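Local coordinates for desmoplakin (Homo sapiens, PDB 3R6N), which probably links intermediate filaments to the desmosomal plaque, as a plakin-family protein of cell adhesion built partly from spectrin repeats, at residues Tyr364-Ser369 against Ser420-Asp425; Lys224-Asp229 against Leu238-Glu243; Lys382-Thr387 against Gln439-Thr444; Arg256-Leu261 against Lys348-Tyr353. One frame throughout, in Å; residues are numbered along the deposited sequence.

Contact 1: Tyr364-Ser369 against Ser420-Asp425; sequences YINMKS and SEMFGD
Asn366, on a long helix, docks its amide into the turn made by Ser420 and Glu421, a worked example of a helix fixing the loop between two further helices in a spectrin-type bundle. Two donors grip its carbonyl oxygen: Glu421 N reaches Asn366 OD1 at 2.9 Å (166° at the hydrogen), and Ser420 OG reaches the same OD1 at 2.8 Å, both lying in the carbonyl plane. With chi1 at 179°, Ser420 OG swings away from its own N toward Asn366, and it closes an ST turn by accepting from Met422 N. On the other amide arm the bond is weak: Asn366 ND2 lies 3.1 Å from Glu421 OE2, with amide and carboxylate planes 44° apart. Packing flanks this polar centre on the side of Met422 and Phe423. Met422 CG lies 3.8 Å from Asn366 CB, while Phe423 continues into an aromatic cluster with Trp373 and Phe413. Ser369 OG donates to Asn366 O from above the carbonyl plane and meets the in-plane edge of the Phe423 ring, 3.8 Å from CE2.

Contact 2: Lys224-Asp229 against Leu238-Glu243; sequences KKYPCD and LEQIKE
Tyr226 reaches from the end of one helix to Gln240 and Glu243 on the next, across the helical hairpin formed by helices 167-225 and 234-265 within a spectrin-like repeat. From CB the side chain starts with CG anti to the carbonyl carbon (chi1 -54°), which carries the ring over to the second helix. Its CD2 and CE2 then present an edge to Gln240, whose OE1 sits near the ring plane, 3.3 Å from Tyr226 CE2. The amide is turned 55° against the ring. At the tip, Tyr226 OH lies 3.8 Å from Glu243 CB, but its hydrogen-bond partner is Glu247, one turn further along the same helix. Glu247 also forms a salt bridge with Lys225, whose CG rests over the centre of one Tyr226 ring face, 4.0 Å above its plane. Lys225 NZ and Glu243 OE2, 4.4 Å apart, are beyond salt-bridge range, although opposite charge may still favour their proximity. Farther back towards the loop, Gln240 NE2 comes within 4.2 Å of Pro227 CD.

Contact 3: Lys382-Thr387 against Gln439-Thr444; sequences KIRAMT and QKHYQT
His441 and Tyr442 both meet the opposing segment with their ring edges, one in a polar setting and the other in an apolar one. Two backbone carbonyls from the closing part of a long helix and the turn beyond it gather near the plane of the imidazole: Ile383 O lies 3.3 Å from His441 CD2, and Met386 O lies 3.3 Å from His441 NE2. The second is a weak hydrogen bond, with 155° at the hydrogen, given by the ring N-H to the turn. His441 CG stands anti to the backbone N (chi1 177°), which directs the ring toward these carbonyls. Beyond the ring, Arg384 swings its guanidinium back so that NH2 comes to 4.3 Å from His441 ND1; this nearby positive charge would probably disfavour a second charge on the imidazole.

Tyr442 makes its contacts through carbon. Met386, bent at its last torsion, brings CE into the plane of the Tyr442 ring at the CD1 edge, and Ile383 CG2 packs 4.4 Å from Tyr442 CB. A third helix contributes Tyr399, Met400 and Ile403 around Tyr442, and Leu406 beside Ile383. With the more exposed imidazole and the buried phenol side by side, the arrangement is consistent with the three-helix packing of a spectrin-like domain, here with helix 399-417 as third partner.

Contact 4: Arg256-Leu261 against Lys348-Tyr353; sequences RQVQNL and KIEQYY
Val258 and Leu261 pack on Ile349, Glu350 and Tyr353 where two helices run nearly antiparallel, an example of helix-bundle packing in the spectrin-repeat rod. The local axes come within 10.0 Å of each other, at 162° between their directions.

The apolar contacts carry the interface. Leu261 and Ile349 meet through their terminal methyls, CD2 of the leucine 3.8 Å from CD1 of the isoleucine, the two side chains crossing at about a right angle. Val258 divides its branches: CG2 lies 4.4 Å from Tyr353 CB, near the root of the tyrosine, whereas CG1 turns to the aliphatic stem of Glu350. Helix 167-225 packs alongside, with Glu207 against Leu261 and Ala208 against Ile349. Between these two segments the chain passes through the SH3 domain, and the helices on either side of it pack directly.

The polar contact lies at the margin and is loose. The bend of Gln259 at chi2 (48°) brings its amide toward the extended Glu350, their planes 19° apart, without a hydrogen bond. At the rim, Gln259 NE2 stays 3.8 Å from Glu350 OE2.

Helix 340-384 runs through contacts 1, 3 and 4, and its long span separates contacts 3 and 4 by about 54 Å between centres. Contacts 1 and 2 are instead neighbours, with centres about 13 Å apart, and they touch: loop 420-425 meets the turn of 224-229, Met422 SD lying 3.2 Å from Cys228 O, and Met367 CE lies 3.4 Å from Ile241 CG1. Contact 2 is joined to contact 4 through helix 234-265, at about 25 Å between centres. None of the four contributes a residue to the pockets of dithiothreitol (Trp108, Asp111, Glu115, Arg138 and Gln141) and of its oxidised cyclic form (Leu149, Lys153, Leu177 and Gln178).

Contact 1: Tyr364-Ser369 against Ser420-Asp425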
loop_
_atom_site.group_PDB
_atom_site.type_symbol
_atom_site.label_atom_id
_atom_site.label_comp_id
_atom_site.label_asym_id
_atom_site.label_seq_id
_atom_site.Cartn_x
_atom_site.Cartn_y
_atom_site.Cartn_z
ATOM N N TYR A 364 37.942 -20.679 12.719
ATOM C CA TYR A 364 38.547 -21.386 11.599
ATOM C C TYR A 364 40.063 -21.406 11.737
ATOM O O TYR A 364 40.670 -22.464 11.890
ATOM C CB TYR A 364 38.154 -20.717 10.284
ATOM C CG TYR A 364 38.533 -21.494 9.043
ATOM C CD1 TYR A 364 37.909 -22.698 8.735
ATOM C CD2 TYR A 364 39.495 -21.009 8.163
ATOM C CE1 TYR A 364 38.243 -23.406 7.594
ATOM C CE2 TYR A 364 39.835 -21.711 7.019
ATOM C CZ TYR A 364 39.206 -22.908 6.740
ATOM O OH TYR A 364 39.539 -23.610 5.603
ATOM N N ILE A 365 40.664 -20.223 11.692
ATOM C CA ILE A 365 42.111 -20.098 11.781
ATOM C C ILE A 365 42.630 -20.691 13.081
ATOM O O ILE A 365 43.751 -21.187 13.136
ATOM C CB ILE A 365 42.560 -18.631 11.664
ATOM C CG1 ILE A 365 42.014 -17.813 12.833
ATOM C CG2 ILE A 365 42.106 -18.038 10.337
ATOM C CD1 ILE A 365 42.191 -16.320 12.662
ATOM N N ASN A 366 41.810 -20.642 14.126
ATOM C CA ASN A 366 42.173 -21.255 15.395
ATOM C C ASN A 366 42.422 -22.743 15.228
ATOM O O ASN A 366 43.434 -23.267 15.688
ATOM C CB ASN A 366 41.092 -21.023 16.451
ATOM C CG ASN A 366 41.328 -19.761 17.256
ATOM O OD1 ASN A 366 42.467 -19.331 17.439
ATOM N ND2 ASN A 366 40.248 -19.160 17.745
ATOM N N MET A 367 41.499 -23.421 14.558
ATOM C CA MET A 367 41.640 -24.852 14.328
ATOM C C MET A 367 42.691 -25.147 13.264
ATOM O O MET A 367 43.486 -26.071 13.413
ATOM C CB MET A 367 40.297 -25.472 13.958
ATOM C CG MET A 367 39.215 -25.174 14.979
ATOM S SD MET A 367 37.939 -26.439 15.072
ATOM C CE MET A 367 37.352 -26.455 13.383
ATOM N N LYS A 368 42.701 -24.354 12.198
ATOM C CA LYS A 368 43.691 -24.524 11.141
ATOM C C LYS A 368 45.109 -24.477 11.703
ATOM O O LYS A 368 46.013 -25.147 11.199
ATOM C CB LYS A 368 43.506 -23.469 10.045
ATOM C CG LYS A 368 42.673 -23.952 8.862
ATOM C CD LYS A 368 43.410 -25.034 8.078
ATOM C CE LYS A 368 42.453 -26.020 7.415
ATOM N NZ LYS A 368 41.593 -25.382 6.382
ATOM N N SER A 369 45.294 -23.686 12.753
ATOM C CA SER A 369 46.598 -23.556 13.384
ATOM C C SER A 369 46.846 -24.714 14.334
ATOM O O SER A 369 47.987 -25.108 14.558
ATOM C CB SER A 369 46.705 -22.233 14.141
ATOM O OG SER A 369 45.883 -22.245 15.296
ATOM N N SER A 420 45.894 -16.065 15.664
ATOM C CA SER A 420 45.218 -17.113 16.419
ATOM C C SER A 420 45.250 -16.825 17.913
ATOM O O SER A 420 46.135 -16.122 18.399
ATOM C CB SER A 420 45.864 -18.472 16.136
ATOM O OG SER A 420 45.236 -19.503 16.879
ATOM N N GLU A 421 44.279 -17.373 18.637
ATOM C CA GLU A 421 44.216 -17.203 20.085
ATOM C C GLU A 421 44.444 -18.530 20.804
ATOM O O GLU A 421 44.071 -18.692 21.965
ATOM C CB GLU A 421 42.873 -16.591 20.493
ATOM C CG GLU A 421 41.654 -17.397 20.064
ATOM C CD GLU A 421 40.431 -16.524 19.833
ATOM O OE1 GLU A 421 40.605 -15.307 19.614
ATOM O OE2 GLU A 421 39.297 -17.051 19.867
ATOM N N MET A 422 45.068 -19.472 20.107
ATOM C CA MET A 422 45.300 -20.804 20.649
ATOM C C MET A 422 46.690 -20.936 21.259
ATOM O O MET A 422 46.921 -21.772 22.136
ATOM C CB MET A 422 45.116 -21.853 19.553
ATOM C CG MET A 422 43.694 -21.967 19.050
ATOM S SD MET A 422 42.646 -22.896 20.181
ATOM C CE MET A 422 43.100 -24.574 19.739
ATOM N N PHE A 423 47.615 -20.106 20.792
ATOM C CA PHE A 423 49.001 -20.206 21.223
ATOM C C PHE A 423 49.577 -18.870 21.684
ATOM O O PHE A 423 49.752 -17.945 20.890
ATOM C CB PHE A 423 49.861 -20.793 20.102
ATOM C CG PHE A 423 49.410 -22.149 19.644
ATOM C CD1 PHE A 423 49.896 -23.297 20.248
ATOM C CD2 PHE A 423 48.496 -22.277 18.613
ATOM C CE1 PHE A 423 49.480 -24.547 19.829
ATOM C CE2 PHE A 423 48.075 -23.523 18.189
ATOM C CZ PHE A 423 48.568 -24.660 18.797
ATOM N N GLY A 424 49.863 -18.783 22.979
ATOM C CA GLY A 424 50.538 -17.628 23.538
ATOM C C GLY A 424 52.017 -17.700 23.224
ATOM O O GLY A 424 52.502 -18.725 22.745
ATOM N N ASP A 425 52.740 -16.620 23.495
ATOM C CA ASP A 425 54.157 -16.551 23.151
ATOM C C ASP A 425 54.976 -17.672 23.794
ATOM O O ASP A 425 56.000 -18.085 23.251
ATOM C CB ASP A 425 54.734 -15.179 23.502
ATOM C CG ASP A 425 54.105 -14.062 22.692
ATOM O OD1 ASP A 425 52.858 -13.983 22.650
ATOM O OD2 ASP A 425 54.856 -13.265 22.089
#

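Contact 2: Lys224-Asp229 against Leu238-Glu243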
loop_
_atom_site.group_PDB
_atom_site.type_symbol
_atom_site.label_atom_id
_atom_site.label_comp_id
_atom_site.label_asym_id
_atom_site.label_seq_id
_atom_site.Cartn_x
_atom_site.Cartn_y
_atom_site.Cartn_z
ATOM N N LYS A 224 29.485 -22.556 21.007
ATOM C CA LYS A 224 29.311 -23.709 21.882
ATOM C C LYS A 224 29.463 -25.014 21.105
ATOM O O LYS A 224 29.913 -26.020 21.647
ATOM C CB LYS A 224 27.937 -23.659 22.553
ATOM C CG LYS A 224 27.582 -24.902 23.344
ATOM C CD LYS A 224 26.161 -24.823 23.873
ATOM C CE LYS A 224 25.785 -26.079 24.643
ATOM N NZ LYS A 224 24.368 -26.033 25.093
ATOM N N LYS A 225 29.083 -24.990 19.833
ATOM C CA LYS A 225 29.167 -26.169 18.982
ATOM C C LYS A 225 30.609 -26.453 18.559
ATOM O O LYS A 225 30.961 -27.589 18.241
ATOM C CB LYS A 225 28.271 -25.997 17.751
ATOM C CG LYS A 225 28.213 -27.209 16.835
ATOM C CD LYS A 225 27.359 -26.928 15.605
ATOM C CE LYS A 225 27.381 -28.103 14.639
ATOM N NZ LYS A 225 26.612 -27.827 13.393
ATOM N N TYR A 226 31.440 -25.414 18.557
ATOM C CA TYR A 226 32.842 -25.558 18.182
ATOM C C TYR A 226 33.764 -24.937 19.224
ATOM O O TYR A 226 34.092 -23.754 19.142
ATOM C CB TYR A 226 33.113 -24.913 16.818
ATOM C CG TYR A 226 32.221 -25.404 15.699
ATOM C CD1 TYR A 226 31.353 -24.537 15.045
ATOM C CD2 TYR A 226 32.249 -26.731 15.292
ATOM C CE1 TYR A 226 30.536 -24.980 14.018
ATOM C CE2 TYR A 226 31.435 -27.183 14.267
ATOM C CZ TYR A 226 30.581 -26.304 13.634
ATOM O OH TYR A 226 29.772 -26.755 12.616
ATOM N N PRO A 227 34.183 -25.737 20.214
ATOM C CA PRO A 227 35.171 -25.294 21.198
ATOM C C PRO A 227 36.573 -25.537 20.661
ATOM O O PRO A 227 36.783 -26.491 19.911
ATOM C CB PRO A 227 34.898 -26.215 22.380
ATOM C CG PRO A 227 34.490 -27.493 21.734
ATOM C CD PRO A 227 33.711 -27.105 20.493
ATOM N N CYS A 228 37.518 -24.685 21.037
ATOM C CA CYS A 228 38.879 -24.798 20.528
ATOM C C CYS A 228 39.904 -24.865 21.653
ATOM O O CYS A 228 40.359 -23.835 22.150
ATOM C CB CYS A 228 39.197 -23.626 19.597
ATOM S SG CYS A 228 38.053 -23.439 18.209
ATOM N N ASP A 229 40.263 -26.080 22.050
ATOM C CA ASP A 229 41.306 -26.271 23.049
ATOM C C ASP A 229 42.500 -27.006 22.450
ATOM O O ASP A 229 42.359 -27.765 21.492
ATOM C CB ASP A 229 40.773 -27.024 24.270
ATOM C CG ASP A 229 40.199 -28.380 23.916
ATOM O OD1 ASP A 229 40.681 -29.392 24.470
ATOM O OD2 ASP A 229 39.265 -28.430 23.088
ATOM N N LEU A 238 40.009 -32.435 12.095
ATOM C CA LEU A 238 39.752 -32.462 10.660
ATOM C C LEU A 238 38.266 -32.640 10.351
ATOM O O LEU A 238 37.775 -32.167 9.326
ATOM C CB LEU A 238 40.575 -33.565 9.991
ATOM C CG LEU A 238 42.088 -33.485 10.207
ATOM C CD1 LEU A 238 42.794 -34.592 9.445
ATOM C CD2 LEU A 238 42.621 -32.124 9.789
ATOM N N GLU A 239 37.557 -33.322 11.247
ATOM C CA GLU A 239 36.128 -33.559 11.082
ATOM C C GLU A 239 35.322 -32.336 11.504
ATOM O O GLU A 239 34.284 -32.032 10.917
ATOM C CB GLU A 239 35.699 -34.786 11.889
ATOM C CG GLU A 239 36.334 -36.084 11.412
ATOM C CD GLU A 239 36.491 -37.106 12.523
ATOM O OE1 GLU A 239 36.389 -36.719 13.707
ATOM O OE2 GLU A 239 36.721 -38.295 12.213
ATOM N N GLN A 240 35.809 -31.640 12.526
ATOM C CA GLN A 240 35.191 -30.398 12.975
ATOM C C GLN A 240 35.328 -29.318 11.914
ATOM O O GLN A 240 34.406 -28.540 11.681
ATOM C CB GLN A 240 35.830 -29.921 14.278
ATOM C CG GLN A 240 35.295 -30.603 15.526
ATOM C CD GLN A 240 33.937 -30.070 15.945
ATOM O OE1 GLN A 240 33.003 -30.010 15.142
ATOM N NE2 GLN A 240 33.823 -29.672 17.209
ATOM N N ILE A 241 36.493 -29.276 11.277
ATOM C CA ILE A 241 36.754 -28.317 10.213
ATOM C C ILE A 241 35.846 -28.558 9.014
ATOM O O ILE A 241 35.413 -27.616 8.354
ATOM C CB ILE A 241 38.219 -28.378 9.753
ATOM C CG1 ILE A 241 39.139 -27.867 10.857
ATOM C CG2 ILE A 241 38.420 -27.554 8.497
ATOM C CD1 ILE A 241 40.572 -27.717 10.418
ATOM N N LYS A 242 35.558 -29.824 8.733
ATOM C CA LYS A 242 34.686 -30.164 7.615
ATOM C C LYS A 242 33.260 -29.684 7.862
ATOM O O LYS A 242 32.617 -29.143 6.964
ATOM C CB LYS A 242 34.726 -31.665 7.324
ATOM C CG LYS A 242 36.025 -32.114 6.676
ATOM C CD LYS A 242 36.064 -33.614 6.449
ATOM C CE LYS A 242 37.401 -34.036 5.853
ATOM N NZ LYS A 242 37.532 -35.515 5.736
ATOM N N GLU A 243 32.769 -29.876 9.083
ATOM C CA GLU A 243 31.464 -29.348 9.456
ATOM C C GLU A 243 31.504 -27.825 9.481
ATOM O O GLU A 243 30.540 -27.155 9.114
ATOM C CB GLU A 243 31.028 -29.879 10.823
ATOM C CG GLU A 243 30.376 -31.247 10.782
ATOM C CD GLU A 243 29.835 -31.669 12.135
ATOM O OE1 GLU A 243 30.641 -32.084 12.996
ATOM O OE2 GLU A 243 28.604 -31.578 12.341
#

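Contact 3: Lys382-Thr387 against Gln439-Thr444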
loop_
_atom_site.group_PDB
_atom_site.type_symbol
_atom_site.label_atom_id
_atom_site.label_comp_id
_atom_site.label_asym_id
_atom_site.label_seq_id
_atom_site.Cartn_x
_atom_site.Cartn_y
_atom_site.Cartn_z
ATOM N N LYS A 382 59.455 -37.891 14.166
ATOM C CA LYS A 382 60.153 -38.643 13.131
ATOM C C LYS A 382 61.631 -38.262 13.097
ATOM O O LYS A 382 62.504 -39.130 13.051
ATOM C CB LYS A 382 59.515 -38.401 11.759
ATOM C CG LYS A 382 58.109 -38.975 11.609
ATOM C CD LYS A 382 57.526 -38.689 10.224
ATOM C CE LYS A 382 58.308 -39.398 9.125
ATOM N NZ LYS A 382 57.720 -39.170 7.772
ATOM N N ILE A 383 61.900 -36.959 13.129
ATOM C CA ILE A 383 63.267 -36.445 13.078
ATOM C C ILE A 383 64.032 -36.728 14.369
ATOM O O ILE A 383 65.214 -37.065 14.343
ATOM C CB ILE A 383 63.296 -34.925 12.814
ATOM C CG1 ILE A 383 62.722 -34.606 11.434
ATOM C CG2 ILE A 383 64.716 -34.390 12.929
ATOM C CD1 ILE A 383 62.857 -33.148 11.046
ATOM N N ARG A 384 63.352 -36.576 15.499
ATOM C CA ARG A 384 63.952 -36.843 16.799
ATOM C C ARG A 384 64.374 -38.306 16.917
ATOM O O ARG A 384 65.458 -38.608 17.408
ATOM C CB ARG A 384 62.984 -36.459 17.923
ATOM C CG ARG A 384 63.383 -36.981 19.295
ATOM C CD ARG A 384 63.414 -35.866 20.335
ATOM N NE ARG A 384 64.482 -34.907 20.068
ATOM C CZ ARG A 384 65.753 -35.089 20.415
ATOM N NH1 ARG A 384 66.118 -36.198 21.043
ATOM N NH2 ARG A 384 66.660 -34.164 20.132
ATOM N N ALA A 385 63.514 -39.209 16.453
ATOM C CA ALA A 385 63.776 -40.644 16.533
ATOM C C ALA A 385 64.825 -41.124 15.524
ATOM O O ALA A 385 65.258 -42.281 15.575
ATOM C CB ALA A 385 62.480 -41.431 16.371
ATOM N N MET A 386 65.225 -40.242 14.610
ATOM C CA MET A 386 66.221 -40.586 13.598
ATOM C C MET A 386 67.598 -40.843 14.196
ATOM O O MET A 386 68.174 -39.974 14.863
ATOM C CB MET A 386 66.321 -39.498 12.522
ATOM C CG MET A 386 65.122 -39.403 11.587
ATOM S SD MET A 386 65.493 -38.452 10.095
ATOM C CE MET A 386 66.200 -36.970 10.807
ATOM N N THR A 387 68.114 -42.046 13.947
ATOM C CA THR A 387 69.468 -42.436 14.329
ATOM C C THR A 387 70.282 -42.644 13.059
ATOM O O THR A 387 69.717 -42.863 11.987
ATOM C CB THR A 387 69.458 -43.814 15.035
ATOM O OG1 THR A 387 68.327 -43.890 15.911
ATOM C CG2 THR A 387 70.740 -44.011 15.834
ATOM N N GLN A 439 66.032 -29.215 13.752
ATOM C CA GLN A 439 66.698 -28.739 12.549
ATOM C C GLN A 439 68.175 -29.102 12.568
ATOM O O GLN A 439 68.706 -29.622 11.589
ATOM C CB GLN A 439 66.534 -27.230 12.396
ATOM C CG GLN A 439 65.519 -26.829 11.343
ATOM C CD GLN A 439 65.568 -25.347 11.029
ATOM O OE1 GLN A 439 65.816 -24.523 11.910
ATOM N NE2 GLN A 439 65.337 -25.001 9.767
ATOM N N LYS A 440 68.837 -28.831 13.687
ATOM C CA LYS A 440 70.258 -29.127 13.808
ATOM C C LYS A 440 70.528 -30.597 14.117
ATOM O O LYS A 440 71.575 -31.126 13.747
ATOM C CB LYS A 440 70.926 -28.212 14.837
ATOM C CG LYS A 440 71.025 -26.766 14.379
ATOM C CD LYS A 440 72.105 -26.007 15.129
ATOM C CE LYS A 440 72.339 -24.637 14.509
ATOM N NZ LYS A 440 73.500 -23.940 15.127
ATOM N N HIS A 441 69.588 -31.259 14.786
ATOM C CA HIS A 441 69.723 -32.689 15.043
ATOM C C HIS A 441 69.780 -33.434 13.718
ATOM O O HIS A 441 70.312 -34.540 13.634
ATOM C CB HIS A 441 68.561 -33.216 15.888
ATOM C CG HIS A 441 68.609 -34.696 16.123
ATOM N ND1 HIS A 441 69.438 -35.276 17.060
ATOM C CD2 HIS A 441 67.935 -35.715 15.538
ATOM C CE1 HIS A 441 69.270 -36.586 17.045
ATOM N NE2 HIS A 441 68.363 -36.879 16.130
ATOM N N TYR A 442 69.227 -32.808 12.684
ATOM C CA TYR A 442 69.223 -33.386 11.348
ATOM C C TYR A 442 70.550 -33.149 10.640
ATOM O O TYR A 442 71.144 -34.082 10.103
ATOM C CB TYR A 442 68.074 -32.813 10.516
ATOM C CG TYR A 442 68.028 -33.334 9.096
ATOM C CD1 TYR A 442 67.546 -34.606 8.819
ATOM C CD2 TYR A 442 68.463 -32.551 8.033
ATOM C CE1 TYR A 442 67.501 -35.087 7.523
ATOM C CE2 TYR A 442 68.420 -33.024 6.733
ATOM C CZ TYR A 442 67.940 -34.293 6.485
ATOM O OH TYR A 442 67.898 -34.770 5.196
ATOM N N GLN A 443 71.013 -31.902 10.638
ATOM C CA GLN A 443 72.272 -31.571 9.978
ATOM C C GLN A 443 73.461 -32.171 10.727
ATOM O O GLN A 443 74.595 -32.136 10.249
ATOM C CB GLN A 443 72.435 -30.058 9.813
ATOM C CG GLN A 443 73.630 -29.667 8.951
ATOM C CD GLN A 443 73.535 -28.253 8.420
ATOM O OE1 GLN A 443 72.441 -27.708 8.267
ATOM N NE2 GLN A 443 74.683 -27.650 8.132
ATOM N N THR A 444 73.192 -32.721 11.904
ATOM C CA THR A 444 74.195 -33.492 12.621
ATOM C C THR A 444 74.335 -34.851 11.956
ATOM O O THR A 444 75.418 -35.430 11.922
ATOM C CB THR A 444 73.811 -33.689 14.093
ATOM O OG1 THR A 444 73.842 -32.425 14.766
ATOM C CG2 THR A 444 74.784 -34.639 14.772
#

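Contact 4: Arg256-Leu261 against Lys348-Tyr353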
loop_
_atom_site.group_PDB
_atom_site.type_symbol
_atom_site.label_atom_id
_atom_site.label_comp_id
_atom_site.label_asym_id
_atom_site.label_seq_id
_atom_site.Cartn_x
_atom_site.Cartn_y
_atom_site.Cartn_z
ATOM N N ARG A 256 22.506 -13.433 1.520
ATOM C CA ARG A 256 21.522 -13.173 0.477
ATOM C C ARG A 256 20.153 -12.865 1.073
ATOM O O ARG A 256 19.435 -12.001 0.579
ATOM C CB ARG A 256 21.430 -14.361 -0.477
ATOM C CG ARG A 256 22.763 -14.744 -1.088
ATOM C CD ARG A 256 23.510 -13.509 -1.565
ATOM N NE ARG A 256 24.759 -13.841 -2.242
ATOM C CZ ARG A 256 25.543 -12.950 -2.843
ATOM N NH1 ARG A 256 25.206 -11.668 -2.852
ATOM N NH2 ARG A 256 26.664 -13.343 -3.437
ATOM N N GLN A 257 19.795 -13.583 2.130
ATOM C CA GLN A 257 18.562 -13.313 2.859
ATOM C C GLN A 257 18.651 -11.943 3.522
ATOM O O GLN A 257 17.686 -11.177 3.535
ATOM C CB GLN A 257 18.325 -14.389 3.922
ATOM C CG GLN A 257 17.136 -14.119 4.832
ATOM C CD GLN A 257 17.111 -15.021 6.057
ATOM O OE1 GLN A 257 17.995 -15.862 6.244
ATOM N NE2 GLN A 257 16.097 -14.847 6.899
ATOM N N VAL A 258 19.826 -11.645 4.066
ATOM C CA VAL A 258 20.073 -10.397 4.776
ATOM C C VAL A 258 20.085 -9.216 3.825
ATOM O O VAL A 258 19.522 -8.164 4.124
ATOM C CB VAL A 258 21.422 -10.434 5.517
ATOM C CG1 VAL A 258 21.820 -9.038 5.977
ATOM C CG2 VAL A 258 21.351 -11.399 6.689
ATOM N N GLN A 259 20.733 -9.391 2.679
ATOM C CA GLN A 259 20.803 -8.330 1.686
ATOM C C GLN A 259 19.410 -7.980 1.166
ATOM O O GLN A 259 19.155 -6.838 0.793
ATOM C CB GLN A 259 21.749 -8.707 0.541
ATOM C CG GLN A 259 22.178 -7.529 -0.323
ATOM C CD GLN A 259 22.651 -6.332 0.491
ATOM O OE1 GLN A 259 22.451 -5.180 0.095
ATOM N NE2 GLN A 259 23.292 -6.596 1.624
ATOM N N ASN A 260 18.509 -8.957 1.153
ATOM C CA ASN A 260 17.123 -8.698 0.772
ATOM C C ASN A 260 16.431 -7.751 1.749
ATOM O O ASN A 260 15.724 -6.830 1.340
ATOM C CB ASN A 260 16.328 -10.004 0.640
ATOM C CG ASN A 260 16.738 -10.817 -0.577
ATOM O OD1 ASN A 260 16.176 -11.880 -0.849
ATOM N ND2 ASN A 260 17.720 -10.316 -1.321
ATOM N N LEU A 261 16.644 -7.984 3.040
ATOM C CA LEU A 261 16.086 -7.127 4.079
ATOM C C LEU A 261 16.642 -5.712 3.988
ATOM O O LEU A 261 15.910 -4.738 4.160
ATOM C CB LEU A 261 16.354 -7.710 5.468
ATOM C CG LEU A 261 15.194 -8.454 6.133
ATOM C CD1 LEU A 261 14.616 -9.500 5.200
ATOM C CD2 LEU A 261 15.645 -9.084 7.440
ATOM N N LYS A 348 21.104 -3.058 12.057
ATOM C CA LYS A 348 21.410 -3.902 13.202
ATOM C C LYS A 348 21.611 -5.342 12.750
ATOM O O LYS A 348 22.658 -5.941 12.989
ATOM C CB LYS A 348 20.284 -3.813 14.237
ATOM C CG LYS A 348 20.565 -4.541 15.541
ATOM C CD LYS A 348 19.532 -4.197 16.611
ATOM C CE LYS A 348 19.745 -2.793 17.170
ATOM N NZ LYS A 348 20.998 -2.691 17.977
ATOM N N ILE A 349 20.603 -5.886 12.079
ATOM C CA ILE A 349 20.663 -7.252 11.576
ATOM C C ILE A 349 21.923 -7.498 10.759
ATOM O O ILE A 349 22.482 -8.591 10.780
ATOM C CB ILE A 349 19.437 -7.582 10.710
ATOM C CG1 ILE A 349 18.165 -7.562 11.558
ATOM C CG2 ILE A 349 19.604 -8.936 10.038
ATOM C CD1 ILE A 349 16.913 -7.863 10.768
ATOM N N GLU A 350 22.372 -6.474 10.041
ATOM C CA GLU A 350 23.541 -6.609 9.185
ATOM C C GLU A 350 24.804 -6.769 10.021
ATOM O O GLU A 350 25.725 -7.484 9.634
ATOM C CB GLU A 350 23.668 -5.405 8.252
ATOM C CG GLU A 350 24.462 -5.686 6.986
ATOM C CD GLU A 350 24.455 -4.516 6.020
ATOM O OE1 GLU A 350 24.746 -3.382 6.460
ATOM O OE2 GLU A 350 24.157 -4.732 4.824
ATOM N N GLN A 351 24.833 -6.106 11.172
ATOM C CA GLN A 351 25.991 -6.149 12.059
ATOM C C GLN A 351 26.083 -7.464 12.826
ATOM O O GLN A 351 27.157 -7.839 13.300
ATOM C CB GLN A 351 25.969 -4.966 13.029
ATOM C CG GLN A 351 26.314 -3.634 12.385
ATOM C CD GLN A 351 25.921 -2.446 13.245
ATOM O OE1 GLN A 351 24.860 -2.442 13.874
ATOM N NE2 GLN A 351 26.776 -1.428 13.276
ATOM N N TYR A 352 24.957 -8.160 12.956
ATOM C CA TYR A 352 24.956 -9.487 13.561
ATOM C C TYR A 352 25.527 -10.508 12.583
ATOM O O TYR A 352 26.324 -11.363 12.964
ATOM C CB TYR A 352 23.549 -9.895 14.001
ATOM C CG TYR A 352 23.088 -9.223 15.274
ATOM C CD1 TYR A 352 22.293 -8.086 15.237
ATOM C CD2 TYR A 352 23.450 -9.725 16.515
ATOM C CE1 TYR A 352 21.870 -7.469 16.400
ATOM C CE2 TYR A 352 23.031 -9.113 17.683
ATOM C CZ TYR A 352 22.241 -7.987 17.618
ATOM O OH TYR A 352 21.821 -7.374 18.774
ATOM N N TYR A 353 25.116 -10.411 11.322
ATOM C CA TYR A 353 25.685 -11.250 10.280
ATOM C C TYR A 353 27.204 -11.092 10.250
ATOM O O TYR A 353 27.933 -12.075 10.182
ATOM C CB TYR A 353 25.089 -10.903 8.914
ATOM C CG TYR A 353 25.916 -11.418 7.756
ATOM C CD1 TYR A 353 25.605 -12.619 7.130
ATOM C CD2 TYR A 353 27.019 -10.705 7.298
ATOM C CE1 TYR A 353 26.365 -13.092 6.078
ATOM C CE2 TYR A 353 27.786 -11.171 6.249
ATOM C CZ TYR A 353 27.457 -12.363 5.641
ATOM O OH TYR A 353 28.229 -12.821 4.593
#